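Local coordinates for cellulose binding protein (Clavibacter michiganensis, PDB 4JJO) that probably binds plant cell-wall polysaccharide, as the two-domain expansin part of a longer protein thought to hydrolyse cellulose, at residues 20-25 against 68-73; 52-57 against 77-82; 169-174 against 179-184. All blocks are in the same frame, centred on the assembly; numbering follows the deposited sequence.

Contact 1: residues 20-25 against 68-73; sequences NGNCSM and QCHGCE
Asn22, at the second position of a type I turn from Gly21 to Ser24, comes within 5.9 Å of Gln68 (CA to CA) on strand 59-69, and these are the nearest CA atoms of the two segments. The side chains of Asn22 and Gln68 lie alongside each other and point the same way, their amide planes only 28° apart. Beneath the amides the aliphatic parts also meet, with Asn22 CB 4.2 Å from Gln68 CB. Gln68 is extended, CG anti to the backbone N (chi1 171°), which carries its amide along Asn22 to Ser39, whose OG is hydrogen-bonded to Gln68 OE1. Gln68 CG sits 3.9 Å above the plane of the His70 ring, over the ring centre, and His70 itself stays at the margin of the contact.

Each segment is braced internally. In 20-25 the chain ends pair through Asn20 N to Met25 O (2.8 Å) and Met25 N to Asn20 O (3.0 Å), and Asn20 ND2 adds a second grip on Met25 O at 2.9 Å. In 68-73 the two ends of a type I turn, Cys69 and Cys72, are tied by their disulfide, SG to SG 2.0 Å, in addition to the backbone bond from Cys72 N to Cys69 O. Cys23 is bonded to Cys48, and Asp67 OD1 accepts from Asn22 N. The contact lies at the surface of the double-psi beta-barrel domain: Tyr42 of helix 39-42 touches both Asn22 and Gln68, while Cys69 pairs by its backbone with Val37 of strand 34-38.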
# COMPACT_ATOMS: atom_id res chain seq x y z
N ASN A 20 -1.82 -1.13 -10.38
CA ASN A 20 -2.56 0.12 -10.44
C ASN A 20 -1.97 1.17 -9.52
O ASN A 20 -1.80 0.94 -8.32
CB ASN A 20 -4.03 -0.12 -10.10
CG ASN A 20 -4.70 -1.09 -11.04
OD1 ASN A 20 -5.26 -0.70 -12.06
ND2 ASN A 20 -4.63 -2.38 -10.71
N GLY A 21 -1.66 2.33 -10.08
CA GLY A 21 -0.98 3.39 -9.34
C GLY A 21 0.49 3.06 -9.21
O GLY A 21 0.91 1.95 -9.54
N ASN A 22 1.27 4.02 -8.73
CA ASN A 22 2.70 3.79 -8.52
C ASN A 22 2.92 2.68 -7.50
O ASN A 22 3.96 2.01 -7.52
CB ASN A 22 3.39 5.08 -8.08
CG ASN A 22 4.86 5.10 -8.46
OD1 ASN A 22 5.51 4.06 -8.55
ND2 ASN A 22 5.38 6.30 -8.69
N CYS A 23 1.94 2.47 -6.63
CA CYS A 23 2.01 1.42 -5.62
C CYS A 23 1.76 0.02 -6.20
O CYS A 23 1.89 -0.98 -5.49
CB CYS A 23 1.01 1.69 -4.50
SG CYS A 23 1.40 3.12 -3.48
N SER A 24 1.40 -0.04 -7.48
CA SER A 24 1.16 -1.31 -8.16
C SER A 24 0.14 -2.20 -7.44
O SER A 24 0.38 -3.40 -7.25
CB SER A 24 2.47 -2.08 -8.33
OG SER A 24 3.45 -1.26 -8.95
N MET A 25 -0.98 -1.62 -7.04
CA MET A 25 -2.04 -2.38 -6.39
C MET A 25 -2.64 -3.39 -7.37
O MET A 25 -2.77 -3.10 -8.56
CB MET A 25 -3.13 -1.44 -5.88
CG MET A 25 -2.66 -0.46 -4.81
SD MET A 25 -1.87 -1.28 -3.41
CE MET A 25 -1.75 0.09 -2.25
N GLN A 68 1.52 8.10 -6.51
CA GLN A 68 2.36 9.26 -6.25
C GLN A 68 1.96 10.43 -7.14
O GLN A 68 1.84 10.29 -8.35
CB GLN A 68 3.84 8.91 -6.49
CG GLN A 68 4.77 10.12 -6.45
CD GLN A 68 6.24 9.76 -6.43
OE1 GLN A 68 7.09 10.59 -6.12
NE2 GLN A 68 6.56 8.51 -6.76
N CYS A 69 1.77 11.59 -6.51
CA CYS A 69 1.51 12.83 -7.24
C CYS A 69 2.79 13.65 -7.29
O CYS A 69 3.10 14.38 -6.35
CB CYS A 69 0.41 13.63 -6.55
SG CYS A 69 0.01 15.21 -7.37
N HIS A 70 3.53 13.52 -8.39
CA HIS A 70 4.83 14.16 -8.52
C HIS A 70 4.75 15.69 -8.43
O HIS A 70 5.67 16.33 -7.94
CB HIS A 70 5.50 13.76 -9.83
CG HIS A 70 5.83 12.30 -9.92
ND1 HIS A 70 4.97 11.37 -10.47
CD2 HIS A 70 6.92 11.61 -9.52
CE1 HIS A 70 5.52 10.17 -10.41
NE2 HIS A 70 6.71 10.29 -9.84
N GLY A 71 3.64 16.26 -8.91
CA GLY A 71 3.50 17.70 -8.96
C GLY A 71 2.90 18.31 -7.71
O GLY A 71 2.81 19.54 -7.61
N CYS A 72 2.51 17.47 -6.76
CA CYS A 72 1.86 17.94 -5.54
C CYS A 72 2.86 18.38 -4.47
O CYS A 72 3.85 17.69 -4.21
CB CYS A 72 0.97 16.84 -4.96
SG CYS A 72 -0.55 16.47 -5.88
N GLU A 73 2.60 19.53 -3.86
CA GLU A 73 3.32 19.93 -2.67
C GLU A 73 2.84 19.07 -1.52
O GLU A 73 1.79 18.42 -1.60
CB GLU A 73 3.06 21.40 -2.34
CG GLU A 73 3.48 22.39 -3.42
CD GLU A 73 4.98 22.43 -3.63
OE1 GLU A 73 5.71 21.81 -2.83
OE2 GLU A 73 5.43 23.09 -4.60

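Contact 2: residues 52-57 against 77-82; sequences LDVTGP and LDLSEE
Leu77 reaches across to Leu52 and Val54, meeting both tip to tip, although the strands that carry them are not neighbours in the sheet: the axes of 52-56 and 77-80 stay 11.2 Å apart and run almost perpendicular, at 93°. Both methyls of Leu77 take part. CD1 presses on Val54 CG2 at 3.6 Å and also lies 3.9 Å from Leu52 CD1, while Leu77 CD2 meets the same Leu52 CD1 at 3.7 Å. The torsion of Leu77 sets this up, CG anti to the carbonyl carbon (chi1 -62°), and that of Val54 presents CG2 rather than CG1. Leu79 joins more loosely, its CD2 4.5 Å from Val54 CG2. Around this core Ile97 and Tyr99 of strand 95-101 and Val35 and Val37 of strand 34-38 also pack on Leu77, so the contact spans the interior of the six-stranded double-psi beta-barrel.

The alternate residues of both strands turn outward and are partly exposed: Asp53 forms a salt bridge with Arg62, Thr55 is hydrogen-bonded to Thr60, and Asp78 to Thr8. Beyond Leu79, Ser80 is the N-cap of helix 81-87, its OG accepting from Ala83 N. With only the methyl groups of leucine and valine side chains meeting, the contact depends on close fit and the exclusion of water, whereas the polar side chains Asp53, Thr55 and Asp78 find their partners away from it.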
# COMPACT_ATOMS: atom_id res chain seq x y z
N LEU A 52 -5.58 7.32 4.66
CA LEU A 52 -5.76 8.67 5.17
C LEU A 52 -7.23 8.91 5.47
O LEU A 52 -8.09 8.54 4.67
CB LEU A 52 -5.30 9.71 4.14
CG LEU A 52 -3.92 9.56 3.52
CD1 LEU A 52 -3.69 10.65 2.48
CD2 LEU A 52 -2.84 9.59 4.58
N ASP A 53 -7.52 9.53 6.61
CA ASP A 53 -8.84 10.08 6.85
C ASP A 53 -8.81 11.55 6.48
O ASP A 53 -8.16 12.35 7.16
CB ASP A 53 -9.29 9.89 8.30
CG ASP A 53 -9.94 8.55 8.53
OD1 ASP A 53 -10.33 7.90 7.54
OD2 ASP A 53 -10.08 8.14 9.71
N VAL A 54 -9.50 11.89 5.40
CA VAL A 54 -9.47 13.24 4.85
C VAL A 54 -10.75 13.99 5.19
O VAL A 54 -11.84 13.53 4.87
CB VAL A 54 -9.32 13.20 3.32
CG1 VAL A 54 -9.19 14.60 2.76
CG2 VAL A 54 -8.12 12.35 2.93
N THR A 55 -10.60 15.14 5.83
CA THR A 55 -11.74 15.98 6.17
C THR A 55 -11.84 17.15 5.20
O THR A 55 -10.90 17.93 5.05
CB THR A 55 -11.64 16.52 7.61
OG1 THR A 55 -11.64 15.43 8.53
CG2 THR A 55 -12.82 17.44 7.91
N GLY A 56 -12.99 17.26 4.55
CA GLY A 56 -13.25 18.37 3.65
C GLY A 56 -14.57 19.03 3.99
O GLY A 56 -15.15 18.76 5.04
N PRO A 57 -15.06 19.90 3.10
CA PRO A 57 -16.27 20.69 3.32
C PRO A 57 -17.48 19.88 3.81
O PRO A 57 -18.14 20.28 4.76
CB PRO A 57 -16.56 21.28 1.93
CG PRO A 57 -15.25 21.32 1.25
CD PRO A 57 -14.45 20.17 1.78
N LEU A 77 -3.31 16.68 -1.77
CA LEU A 77 -3.71 15.35 -2.18
C LEU A 77 -4.37 15.37 -3.55
O LEU A 77 -5.09 16.30 -3.89
CB LEU A 77 -4.69 14.74 -1.18
CG LEU A 77 -4.26 14.51 0.27
CD1 LEU A 77 -5.41 13.88 1.04
CD2 LEU A 77 -3.02 13.64 0.34
N ASP A 78 -4.12 14.33 -4.33
CA ASP A 78 -4.84 14.11 -5.58
C ASP A 78 -5.82 12.98 -5.34
O ASP A 78 -5.46 11.80 -5.41
CB ASP A 78 -3.87 13.78 -6.71
CG ASP A 78 -4.30 14.34 -8.05
OD1 ASP A 78 -5.28 15.11 -8.08
OD2 ASP A 78 -3.65 14.03 -9.07
N LEU A 79 -7.07 13.34 -5.04
CA LEU A 79 -8.07 12.36 -4.65
C LEU A 79 -8.72 11.71 -5.86
O LEU A 79 -8.77 12.30 -6.93
CB LEU A 79 -9.17 13.03 -3.82
CG LEU A 79 -8.80 13.55 -2.44
CD1 LEU A 79 -9.95 14.36 -1.87
CD2 LEU A 79 -8.44 12.40 -1.51
N SER A 80 -9.20 10.49 -5.67
CA SER A 80 -10.06 9.86 -6.67
C SER A 80 -11.26 10.77 -6.85
O SER A 80 -11.67 11.47 -5.92
CB SER A 80 -10.52 8.48 -6.20
OG SER A 80 -11.25 8.58 -4.99
N GLU A 81 -11.82 10.77 -8.06
CA GLU A 81 -13.02 11.56 -8.32
C GLU A 81 -14.09 11.26 -7.28
O GLU A 81 -14.79 12.15 -6.82
CB GLU A 81 -13.55 11.27 -9.72
CG GLU A 81 -12.66 11.80 -10.84
CD GLU A 81 -13.18 11.44 -12.22
OE1 GLU A 81 -13.99 10.50 -12.33
OE2 GLU A 81 -12.77 12.10 -13.20
N GLU A 82 -14.19 9.99 -6.90
CA GLU A 82 -15.24 9.55 -5.99
C GLU A 82 -15.04 10.08 -4.57
O GLU A 82 -16.01 10.47 -3.91
CB GLU A 82 -15.33 8.02 -5.98
CG GLU A 82 -15.87 7.43 -7.28
CD GLU A 82 -14.80 7.28 -8.36
OE1 GLU A 82 -13.61 7.54 -8.06
OE2 GLU A 82 -15.14 6.90 -9.49

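Contact 3: residues 169-174 against 179-184; sequences VKVTDQ and VVLPGL
A beta hairpin of the expansin C-terminal domain pairs Val169 with Leu181 and Val171 with Val179, both hydrogen-bonded pairs in antiparallel strands. Leu181 N donates to Val169 O at 2.8 Å, and Val169 N returns to Leu181 O at 3.1 Å, approaching from above the carbonyl plane (44° out of it). In the Val171-Val179 pair, Val171 N lies 3.0 Å from Val179 O, and Val179 N is 2.9 Å from Val171 O. Between them, in the non-hydrogen-bonded pair, Lys170 CD rests on Val180 CG2 at 3.9 Å before a bend at chi3 (59°) leads the chain away; its ammonium makes a cation-pi contact with Trp145.

In this immunoglobulin-like sandwich, strand 178-184 is an outermost strand of its sheet and 167-173 pairs on its other side with 134-141. Val169, Val171, Val179 and Leu181 all face inward, where Val171 CB meets Val179 CG2 at 3.9 Å, and Leu125 and Val127 of strand 124-128 pack on Val169 and Val171. At a G1 bulge Gly183, with positive phi, and Leu184 both face Leu167, and the side chains of Leu184 and Val169 cross at about a right angle, with Leu184 CD1 a tight 3.5 Å from Val169 CG2.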
# COMPACT_ATOMS: atom_id res chain seq x y z
N VAL A 169 7.96 -15.97 5.02
CA VAL A 169 8.19 -14.54 4.93
C VAL A 169 7.89 -13.85 6.25
O VAL A 169 6.83 -14.04 6.83
CB VAL A 169 7.31 -13.91 3.83
CG1 VAL A 169 7.53 -12.40 3.77
CG2 VAL A 169 7.59 -14.55 2.49
N LYS A 170 8.84 -13.05 6.71
CA LYS A 170 8.65 -12.27 7.92
C LYS A 170 8.48 -10.80 7.58
O LYS A 170 9.34 -10.18 6.95
CB LYS A 170 9.83 -12.43 8.88
CG LYS A 170 9.67 -11.62 10.15
CD LYS A 170 10.37 -12.28 11.32
CE LYS A 170 11.86 -12.45 11.06
NZ LYS A 170 12.54 -13.05 12.24
N VAL A 171 7.35 -10.24 8.01
CA VAL A 171 7.04 -8.84 7.77
C VAL A 171 6.94 -8.10 9.10
O VAL A 171 6.14 -8.47 9.97
CB VAL A 171 5.73 -8.68 6.98
CG1 VAL A 171 5.50 -7.23 6.61
CG2 VAL A 171 5.76 -9.55 5.74
N THR A 172 7.75 -7.06 9.25
CA THR A 172 7.78 -6.26 10.46
C THR A 172 7.29 -4.85 10.12
O THR A 172 7.78 -4.24 9.18
CB THR A 172 9.20 -6.17 11.04
OG1 THR A 172 9.77 -7.48 11.15
CG2 THR A 172 9.20 -5.50 12.41
N ASP A 173 6.33 -4.34 10.89
CA ASP A 173 5.76 -3.03 10.58
C ASP A 173 6.49 -1.92 11.33
O ASP A 173 7.39 -2.18 12.12
CB ASP A 173 4.25 -2.99 10.86
CG ASP A 173 3.92 -3.07 12.35
OD1 ASP A 173 4.81 -2.87 13.20
OD2 ASP A 173 2.73 -3.33 12.66
N GLN A 174 6.09 -0.68 11.06
CA GLN A 174 6.77 0.49 11.61
C GLN A 174 6.74 0.55 13.13
O GLN A 174 7.49 1.30 13.75
CB GLN A 174 6.14 1.77 11.04
CG GLN A 174 4.65 1.91 11.33
CD GLN A 174 4.07 3.20 10.79
OE1 GLN A 174 3.20 3.19 9.92
NE2 GLN A 174 4.55 4.33 11.30
N VAL A 179 4.84 -10.41 11.69
CA VAL A 179 4.09 -11.61 11.34
C VAL A 179 5.00 -12.54 10.54
O VAL A 179 5.76 -12.09 9.68
CB VAL A 179 2.83 -11.31 10.51
CG1 VAL A 179 1.82 -10.54 11.33
CG2 VAL A 179 3.18 -10.57 9.23
N VAL A 180 4.92 -13.83 10.84
CA VAL A 180 5.67 -14.83 10.10
C VAL A 180 4.69 -15.66 9.28
O VAL A 180 3.73 -16.23 9.83
CB VAL A 180 6.48 -15.74 11.03
CG1 VAL A 180 7.12 -16.88 10.25
CG2 VAL A 180 7.53 -14.93 11.77
N LEU A 181 4.93 -15.73 7.98
CA LEU A 181 3.99 -16.32 7.04
C LEU A 181 4.59 -17.54 6.36
O LEU A 181 5.28 -17.42 5.35
CB LEU A 181 3.60 -15.28 5.99
CG LEU A 181 3.24 -13.90 6.54
CD1 LEU A 181 3.15 -12.88 5.42
CD2 LEU A 181 1.94 -13.95 7.33
N PRO A 182 4.32 -18.74 6.90
CA PRO A 182 4.85 -19.99 6.35
C PRO A 182 4.04 -20.54 5.18
O PRO A 182 2.88 -20.18 4.98
CB PRO A 182 4.75 -20.95 7.53
CG PRO A 182 3.57 -20.47 8.27
CD PRO A 182 3.58 -18.97 8.15
N GLY A 183 4.67 -21.43 4.42
CA GLY A 183 3.96 -22.22 3.43
C GLY A 183 3.60 -21.49 2.16
O GLY A 183 2.82 -21.99 1.35
N LEU A 184 4.16 -20.30 1.97
CA LEU A 184 3.90 -19.52 0.77
C LEU A 184 4.52 -20.20 -0.44
O LEU A 184 5.59 -20.80 -0.34
CB LEU A 184 4.44 -18.10 0.92
CG LEU A 184 3.75 -17.25 1.99
CD1 LEU A 184 4.44 -15.91 2.11
CD2 LEU A 184 2.28 -17.08 1.68

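How the contacts relate
Contacts 1 and 2 share one barrel and contact 3 lies in the other domain, on the opposite side of the chain's centre, about 26 Å from contact 1 and 31 Å from contact 2 between centres. Strand 59-69 of contact 1 neighbours the 51-56 strand of contact 2 in the sheet; the two contacts also touch directly, Cys69 SG lying 4.2 Å from Asp78 CB. Contact 1 is a surface meeting of amides next to disulfides, contact 2 a buried cluster of aliphatic tips between non-adjacent strands. Contact 3 is also largely buried, but backbone hydrogen bonds hold its adjacent strands, with Val169, Val171, Val179 and Leu181 on the inner face and Lys170 and Val180 on the outer.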